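Local structure of ectonucleotide pyrophosphatase/phosphodiesterase family member 5 (Mus musculus, 5VEO) at residues M95-S100 against A128-H133; T179-G184 against L322-Y327; V183-P188 against H225-C230. The protein probably hydrolyses nucleotide-type phosphodiester bonds at a two-zinc site as a restricted-specificity ectoenzyme, and is captured here as an inactive variant with bound AMP. The protein carries 1 engineered substitution. One frame throughout, in Å; residues are numbered along the deposited sequence.

Contact 1 (M95-S100 against A128-H133); sequences MDIYDS and ADVKIH. With AMP (adenosine monophosphate), chain Q.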
# COMPACT_ATOMS: atom_id res chain seq x y z
N MET A 95 -16.16 -3.86 1.52
CA MET A 95 -15.59 -4.62 2.62
C MET A 95 -15.54 -6.12 2.30
O MET A 95 -15.58 -6.96 3.20
CB MET A 95 -16.36 -4.36 3.91
CG MET A 95 -15.52 -4.43 5.12
SD MET A 95 -16.12 -3.51 6.54
CE MET A 95 -14.80 -4.10 7.61
N ASP A 96 -15.45 -6.44 1.02
CA ASP A 96 -15.55 -7.82 0.53
C ASP A 96 -14.15 -8.33 0.20
O ASP A 96 -13.79 -8.59 -0.96
CB ASP A 96 -16.47 -7.86 -0.69
CG ASP A 96 -16.71 -9.27 -1.21
OD1 ASP A 96 -16.51 -10.25 -0.46
OD2 ASP A 96 -17.10 -9.39 -2.40
N ILE A 97 -13.35 -8.47 1.27
CA ILE A 97 -11.94 -8.83 1.18
C ILE A 97 -11.61 -10.10 1.96
O ILE A 97 -10.43 -10.43 2.10
CB ILE A 97 -11.04 -7.68 1.67
CG1 ILE A 97 -11.22 -7.49 3.20
CG2 ILE A 97 -11.35 -6.46 0.87
CD1 ILE A 97 -9.99 -7.10 3.95
N TYR A 98 -12.60 -10.78 2.53
CA TYR A 98 -12.34 -11.80 3.53
C TYR A 98 -12.32 -13.21 2.95
O TYR A 98 -12.17 -14.17 3.71
CB TYR A 98 -13.35 -11.69 4.69
CG TYR A 98 -13.10 -10.41 5.43
CD1 TYR A 98 -12.09 -10.31 6.37
CD2 TYR A 98 -13.82 -9.26 5.12
CE1 TYR A 98 -11.81 -9.11 7.01
CE2 TYR A 98 -13.55 -8.06 5.76
CZ TYR A 98 -12.55 -7.99 6.70
OH TYR A 98 -12.29 -6.78 7.30
N ASP A 99 -12.45 -13.36 1.63
CA ASP A 99 -12.30 -14.67 1.01
C ASP A 99 -10.82 -15.04 0.99
O ASP A 99 -10.03 -14.47 0.23
CB ASP A 99 -12.91 -14.68 -0.39
CG ASP A 99 -12.84 -16.05 -1.07
OD1 ASP A 99 -12.06 -16.92 -0.63
OD2 ASP A 99 -13.57 -16.25 -2.06
N SER A 100 -10.46 -16.00 1.85
CA SER A 100 -9.07 -16.38 2.05
C SER A 100 -8.34 -16.70 0.75
O SER A 100 -7.12 -16.47 0.65
CB SER A 100 -9.03 -17.60 2.97
OG SER A 100 -9.69 -17.32 4.19
N ALA A 128 -4.85 -8.09 7.81
CA ALA A 128 -4.48 -8.72 9.07
C ALA A 128 -5.67 -9.35 9.79
O ALA A 128 -5.47 -10.20 10.66
CB ALA A 128 -3.79 -7.69 9.97
N ASP A 129 -6.90 -8.96 9.45
CA ASP A 129 -8.08 -9.58 10.04
C ASP A 129 -8.71 -10.60 9.10
O ASP A 129 -9.89 -10.95 9.25
CB ASP A 129 -9.09 -8.50 10.48
CG ASP A 129 -9.59 -7.62 9.34
OD1 ASP A 129 -8.83 -7.37 8.39
OD2 ASP A 129 -10.75 -7.15 9.42
N VAL A 130 -7.93 -11.10 8.14
CA VAL A 130 -8.35 -12.12 7.18
C VAL A 130 -7.68 -13.43 7.56
O VAL A 130 -6.50 -13.45 7.88
CB VAL A 130 -7.96 -11.71 5.75
CG1 VAL A 130 -8.34 -12.81 4.73
CG2 VAL A 130 -8.61 -10.40 5.34
N LYS A 131 -8.43 -14.53 7.47
CA LYS A 131 -7.84 -15.83 7.72
C LYS A 131 -7.03 -16.23 6.50
O LYS A 131 -7.56 -16.29 5.39
CB LYS A 131 -8.91 -16.87 8.04
CG LYS A 131 -8.32 -18.20 8.38
CD LYS A 131 -9.41 -19.23 8.66
CE LYS A 131 -9.75 -19.26 10.13
NZ LYS A 131 -10.72 -20.36 10.49
N ILE A 132 -5.73 -16.47 6.68
CA ILE A 132 -4.83 -16.78 5.58
C ILE A 132 -4.07 -18.04 5.96
O ILE A 132 -3.40 -18.08 7.00
CB ILE A 132 -3.87 -15.62 5.27
CG1 ILE A 132 -4.66 -14.34 4.94
CG2 ILE A 132 -2.94 -15.98 4.12
CD1 ILE A 132 -3.79 -13.07 4.86
N HIS A 133 -4.16 -19.07 5.12
CA HIS A 133 -3.60 -20.38 5.45
C HIS A 133 -4.01 -20.81 6.86
O HIS A 133 -3.20 -21.30 7.65
CB HIS A 133 -2.07 -20.38 5.30
CG HIS A 133 -1.59 -19.99 3.93
ND1 HIS A 133 -1.95 -20.68 2.80
CD2 HIS A 133 -0.79 -18.99 3.52
CE1 HIS A 133 -1.39 -20.12 1.74
NE2 HIS A 133 -0.67 -19.09 2.16
P AMP Q . -6.46 3.17 -1.06
O1P AMP Q . -6.12 2.24 -2.19
O2P AMP Q . -7.27 4.38 -1.56
O3P AMP Q . -5.24 3.62 -0.27
O5' AMP Q . -7.39 2.40 -0.02
C5' AMP Q . -7.43 2.84 1.35
C4' AMP Q . -8.77 2.70 2.00
O4' AMP Q . -8.98 1.32 2.30
C3' AMP Q . -8.88 3.43 3.34
O3' AMP Q . -9.68 4.58 3.21
C2' AMP Q . -9.53 2.42 4.29
O2' AMP Q . -10.66 2.90 4.97
C1' AMP Q . -9.88 1.26 3.38
N9 AMP Q . -9.74 -0.03 4.02
C8 AMP Q . -8.61 -0.60 4.48
N7 AMP Q . -8.90 -1.82 4.99
C5 AMP Q . -10.23 -2.01 4.83
C6 AMP Q . -11.21 -3.07 5.13
N6 AMP Q . -10.80 -4.21 5.72
N1 AMP Q . -12.50 -2.88 4.80
C2 AMP Q . -12.94 -1.76 4.20
N3 AMP Q . -12.12 -0.74 3.88
C4 AMP Q . -10.78 -0.82 4.19
O HOH W 1 -11.19 -14.49 6.37
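The Y98 ring meets D129 at its edge, the carboxylate carbon lying in the ring plane, while one face carries I97 CG1, 3.5 Å above the plane and displaced toward the rim. Ring and carboxylate stand almost perpendicular, at 86°. V130 CG2 comes to the ring obliquely, 3.6 Å from Y98 CD1, and the same methyl is 3.8 Å from I97 CD1, so that one valine branch touches both neighbours. The phenol donates a short hydrogen bond, Y98 OH to D129 OD2, of 2.6 Å; it reaches the oxygen on its syn side, somewhat out of the carboxylate plane. D129 CG is tucked between its own backbone N and carbonyl carbon (chi1 60°), which turns the carboxylate to the phenol, and OD2 also accepts from the backbone N of Y143. With its proton committed to D129, Y98 OH can act as acceptor for the adenine amino group, AMP N6, through a weak bond of 3.4 Å. I97 CD1 and M95 CG pack against the same base, in the adenine part of the AMP pocket. With a phenylalanine here the hydroxyl is gone, and the D129 carboxylate, held then by Y143 N, would probably be freer to turn, while the adenine amino group would lose this weak acceptor. Farther along, S100 OG donates to K131 O at 2.7 Å, and a water accepts from K131 N while donating to Y98 O. Both segments are loops: 95-100 follows strand 88-91, and the loop holding 128-133 follows strand 120-123. W103 binds I97 O through its indole N-H and touches V130 and I132, F90 of strand 88-91 packs on I97, and helix 58-67 contributes Y59 against I97 and Y63 against I132.

Contact 2 (T179-G184 against L322-Y327); sequences TGHDVG and LGNHGY. With ZN (zinc ion), chain D; AMP (adenosine monophosphate), chain Q.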
# COMPACT_ATOMS: atom_id res chain seq x y z
N THR A 179 -8.12 12.49 3.13
CA THR A 179 -8.22 13.91 2.80
C THR A 179 -7.54 14.21 1.46
O THR A 179 -8.02 15.07 0.70
CB THR A 179 -7.63 14.73 3.94
OG1 THR A 179 -8.46 14.58 5.10
CG2 THR A 179 -7.55 16.20 3.57
N GLY A 180 -6.42 13.55 1.16
CA GLY A 180 -5.79 13.73 -0.14
C GLY A 180 -6.74 13.48 -1.30
O GLY A 180 -6.75 14.22 -2.28
N HIS A 181 -7.56 12.43 -1.19
CA HIS A 181 -8.57 12.18 -2.22
C HIS A 181 -9.56 13.34 -2.31
O HIS A 181 -9.95 13.75 -3.40
CB HIS A 181 -9.34 10.90 -1.92
CG HIS A 181 -8.60 9.64 -2.23
ND1 HIS A 181 -8.23 9.28 -3.51
CD2 HIS A 181 -8.21 8.62 -1.43
CE1 HIS A 181 -7.62 8.11 -3.48
NE2 HIS A 181 -7.61 7.67 -2.23
N ASP A 182 -10.02 13.82 -1.15
CA ASP A 182 -11.11 14.78 -1.11
C ASP A 182 -10.69 16.14 -1.67
O ASP A 182 -11.46 16.78 -2.41
CB ASP A 182 -11.60 14.95 0.33
CG ASP A 182 -12.39 13.76 0.83
OD1 ASP A 182 -12.82 12.93 -0.00
OD2 ASP A 182 -12.58 13.66 2.06
N VAL A 183 -9.52 16.63 -1.27
CA VAL A 183 -9.12 17.98 -1.63
C VAL A 183 -8.04 18.04 -2.69
O VAL A 183 -7.88 19.09 -3.33
CB VAL A 183 -8.69 18.79 -0.38
CG1 VAL A 183 -9.82 18.80 0.64
CG2 VAL A 183 -7.38 18.28 0.20
N GLY A 184 -7.32 16.95 -2.93
CA GLY A 184 -6.20 16.95 -3.83
C GLY A 184 -4.91 17.34 -3.12
O GLY A 184 -4.91 18.17 -2.21
N LEU A 322 -10.52 14.73 -6.33
CA LEU A 322 -9.48 15.70 -6.67
C LEU A 322 -8.08 15.16 -6.45
O LEU A 322 -7.12 15.69 -7.02
CB LEU A 322 -9.68 16.98 -5.87
CG LEU A 322 -10.81 17.89 -6.39
CD1 LEU A 322 -11.11 18.92 -5.32
CD2 LEU A 322 -10.40 18.53 -7.70
N GLY A 323 -7.92 14.12 -5.65
CA GLY A 323 -6.66 13.41 -5.54
C GLY A 323 -6.86 11.94 -5.85
O GLY A 323 -7.86 11.33 -5.45
N ASN A 324 -5.88 11.35 -6.54
CA ASN A 324 -5.91 9.91 -6.68
C ASN A 324 -4.51 9.34 -6.87
O ASN A 324 -3.51 10.06 -7.00
CB ASN A 324 -6.85 9.48 -7.82
CG ASN A 324 -7.44 8.08 -7.61
OD1 ASN A 324 -7.28 7.45 -6.55
ND2 ASN A 324 -8.08 7.57 -8.64
N HIS A 325 -4.47 8.02 -6.87
CA HIS A 325 -3.25 7.24 -6.99
C HIS A 325 -3.64 5.92 -7.66
O HIS A 325 -4.81 5.66 -7.91
CB HIS A 325 -2.62 7.03 -5.61
CG HIS A 325 -3.56 6.42 -4.62
ND1 HIS A 325 -3.69 5.06 -4.48
CD2 HIS A 325 -4.50 6.98 -3.83
CE1 HIS A 325 -4.63 4.80 -3.58
NE2 HIS A 325 -5.15 5.95 -3.19
N GLY A 326 -2.65 5.09 -7.91
CA GLY A 326 -2.81 3.90 -8.72
C GLY A 326 -2.01 3.92 -10.00
O GLY A 326 -1.81 2.87 -10.62
N TYR A 327 -1.49 5.10 -10.36
CA TYR A 327 -0.70 5.32 -11.55
C TYR A 327 0.64 4.57 -11.51
O TYR A 327 1.08 4.05 -10.48
CB TYR A 327 -0.44 6.82 -11.72
CG TYR A 327 -1.70 7.65 -11.74
CD1 TYR A 327 -2.41 7.83 -12.91
CD2 TYR A 327 -2.19 8.24 -10.59
CE1 TYR A 327 -3.57 8.59 -12.94
CE2 TYR A 327 -3.35 8.99 -10.61
CZ TYR A 327 -4.03 9.17 -11.78
OH TYR A 327 -5.19 9.91 -11.79
ZN ZN D . -6.45 6.15 -1.60
P AMP Q . -6.46 3.17 -1.06
O1P AMP Q . -6.12 2.24 -2.19
O2P AMP Q . -7.27 4.38 -1.56
O3P AMP Q . -5.24 3.62 -0.27
O5' AMP Q . -7.39 2.40 -0.02
C5' AMP Q . -7.43 2.84 1.35
C4' AMP Q . -8.77 2.70 2.00
O4' AMP Q . -8.98 1.32 2.30
C3' AMP Q . -8.88 3.43 3.34
O3' AMP Q . -9.68 4.58 3.21
C2' AMP Q . -9.53 2.42 4.29
O2' AMP Q . -10.66 2.90 4.97
C1' AMP Q . -9.88 1.26 3.38
N9 AMP Q . -9.74 -0.03 4.02
C8 AMP Q . -8.61 -0.60 4.48
N7 AMP Q . -8.90 -1.82 4.99
C5 AMP Q . -10.23 -2.01 4.83
C6 AMP Q . -11.21 -3.07 5.13
N6 AMP Q . -10.80 -4.21 5.72
N1 AMP Q . -12.50 -2.88 4.80
C2 AMP Q . -12.94 -1.76 4.20
N3 AMP Q . -12.12 -0.74 3.88
C4 AMP Q . -10.78 -0.82 4.19
O HOH W 2 -12.84 15.48 -4.49
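H181 and H325 meet rim to rim at one zinc ion of the two-metal site, a hallmark of the alkaline phosphatase clan to which this family belongs. H181 NE2 binds the metal at 2.0 Å and H325 NE2 at 2.1 Å; AMP O2P is a further ligand at 1.9 Å, and D177 is also a ligand. The two ring planes are inclined at 45°, each presenting an edge to the phosphate oxygen. On the side of the ring away from the metal, H181 ND1 donates to G323 O at 2.8 Å, approaching from above the carbonyl plane, and this second grip fixes the rotation of the imidazole. G323 holds the same residue by its backbone as well, since its N donates to H181 O at 3.1 Å. A side chain on G323 would run into G180 O, so the close approach of strand and helix depends on this glycine. N324 OD1 sits near the plane of the H181 ring, 3.2 Å from H181 CE1; the same oxygen accepts from H325 N. H325 ND1 is hydrogen-bonded to T56 O, which braces the second ligand from its far side. At the outer end, L322 CD1 lies 3.6 Å from D182 O. The last turn of helix 177-183 thus abuts strand 323-324, which pairs antiparallel with strand 228-229, while V183 touches M190 of helix 190-210.

Contact 3 (V183-P188 against H225-C230); sequences VGPDSP and HGMTQC. With ZN (zinc ion), chain E.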
# COMPACT_ATOMS: atom_id res chain seq x y z
N VAL A 183 -9.52 16.63 -1.27
CA VAL A 183 -9.12 17.98 -1.63
C VAL A 183 -8.04 18.04 -2.69
O VAL A 183 -7.88 19.09 -3.33
CB VAL A 183 -8.69 18.79 -0.38
CG1 VAL A 183 -9.82 18.80 0.64
CG2 VAL A 183 -7.38 18.28 0.20
N GLY A 184 -7.32 16.95 -2.93
CA GLY A 184 -6.20 16.95 -3.83
C GLY A 184 -4.91 17.34 -3.12
O GLY A 184 -4.91 18.17 -2.21
N PRO A 185 -3.79 16.72 -3.51
CA PRO A 185 -2.53 16.98 -2.79
C PRO A 185 -2.01 18.40 -2.96
O PRO A 185 -1.14 18.83 -2.17
CB PRO A 185 -1.56 15.97 -3.40
CG PRO A 185 -2.13 15.66 -4.75
CD PRO A 185 -3.61 15.74 -4.60
N ASP A 186 -2.47 19.14 -3.97
CA ASP A 186 -2.05 20.51 -4.19
C ASP A 186 -2.87 21.50 -3.38
O ASP A 186 -2.55 22.70 -3.37
CB ASP A 186 -2.16 20.90 -5.66
CG ASP A 186 -1.24 20.08 -6.56
OD1 ASP A 186 -0.37 19.37 -6.04
OD2 ASP A 186 -1.39 20.15 -7.80
N SER A 187 -3.90 21.04 -2.71
CA SER A 187 -4.76 21.92 -1.95
C SER A 187 -4.02 22.48 -0.74
O SER A 187 -3.32 21.75 -0.04
CB SER A 187 -6.02 21.18 -1.47
OG SER A 187 -6.75 21.98 -0.56
N PRO A 188 -4.20 23.76 -0.44
CA PRO A 188 -3.66 24.28 0.82
C PRO A 188 -4.28 23.62 2.04
O PRO A 188 -3.70 23.68 3.14
CB PRO A 188 -3.97 25.79 0.76
CG PRO A 188 -4.92 25.99 -0.32
CD PRO A 188 -4.93 24.77 -1.22
N HIS A 225 1.71 4.45 -0.88
CA HIS A 225 1.81 5.22 -2.12
C HIS A 225 1.64 6.70 -1.78
O HIS A 225 1.34 7.06 -0.63
CB HIS A 225 0.71 4.82 -3.12
CG HIS A 225 -0.65 4.95 -2.52
ND1 HIS A 225 -1.24 6.17 -2.29
CD2 HIS A 225 -1.45 4.02 -1.95
CE1 HIS A 225 -2.36 5.98 -1.60
NE2 HIS A 225 -2.51 4.68 -1.40
N GLY A 226 1.75 7.53 -2.81
CA GLY A 226 1.52 8.95 -2.72
C GLY A 226 0.17 9.36 -3.26
O GLY A 226 -0.85 8.69 -3.02
N MET A 227 0.14 10.48 -3.97
CA MET A 227 -1.12 11.06 -4.41
C MET A 227 -0.82 12.10 -5.48
O MET A 227 0.20 12.78 -5.41
CB MET A 227 -1.86 11.71 -3.23
CG MET A 227 -3.31 12.13 -3.48
SD MET A 227 -4.49 10.75 -3.57
CE MET A 227 -4.46 10.15 -1.90
N THR A 228 -1.69 12.21 -6.48
CA THR A 228 -1.53 13.22 -7.51
C THR A 228 -2.85 13.96 -7.72
O THR A 228 -3.93 13.44 -7.44
CB THR A 228 -0.96 12.65 -8.84
OG1 THR A 228 -0.41 13.71 -9.65
CG2 THR A 228 -2.00 12.03 -9.67
N GLN A 229 -2.72 15.19 -8.20
CA GLN A 229 -3.86 16.07 -8.41
C GLN A 229 -4.61 15.70 -9.68
O GLN A 229 -4.02 15.60 -10.77
CB GLN A 229 -3.40 17.52 -8.48
CG GLN A 229 -4.52 18.53 -8.43
CD GLN A 229 -5.04 18.79 -7.02
OE1 GLN A 229 -4.39 18.48 -6.03
NE2 GLN A 229 -6.22 19.38 -6.92
N CYS A 230 -5.92 15.59 -9.54
CA CYS A 230 -6.83 15.34 -10.65
C CYS A 230 -7.68 16.58 -10.92
O CYS A 230 -7.69 17.54 -10.15
CB CYS A 230 -7.71 14.14 -10.35
SG CYS A 230 -6.71 12.61 -10.25
ZN ZN E . -3.49 3.89 0.23
O HOH W 3 -7.28 21.10 -4.97
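P185 and the amide of Q229 make the close part of this contact. The proline ring lies on the backbone of the other segment, with P185 CG 3.5 Å from T228 C, and its CD meets M227 CG at 3.8 Å. Q229 reaches inward because its chain bends at chi2 (80°), bringing OE1 to the backbone N of D186 in a nearly straight hydrogen bond of 2.9 Å (163°). A side chain at G184 would clash with that same oxygen. The acceptor thereby clasps a type I turn, G184 to S187, closed by S187 N donating to G184 O; S187 OG then caps L189 N where helix 190-210 begins. Toward solvent the fit is looser. The exposed D186 carboxylate runs beside the Q229 chain, OD2 being 3.4 Å from Q229 CB, with carboxylate and amide planes only 14° apart. A water accepts from Q229 NE2 (2.8 Å) and donates to V183 O. On the buried side P185 and M227 both touch Y28. At the far end of 225-230, H225 NE2 binds a zinc ion of the active site at 2.1 Å, together with D22 and D224, and its ND1 donates to G226 O.

Contacts 2 and 3 adjoin, their centres about 5 Å apart with V183 and G184 common to both, and each carries a histidine ligand of one of the two active-site zinc ions. Their strands, 323-324 and 228-229, are neighbours in a two-stranded antiparallel sheet, with probable hydrogen bonds from C230 N to L322 O (2.8 Å) and T228 N to N324 O (2.9 Å). Beyond the strands, H325 of contact 2 stacks with H225 of contact 3. Contact 1 lies apart, its centre about 26 Å from that of contact 2 and 30 Å from that of contact 3, with nearest atoms about 14 Å from either. AMP spans the gap: its adenine touches contact 1, its phosphate binds the zinc of contact 2, and it also touches H225.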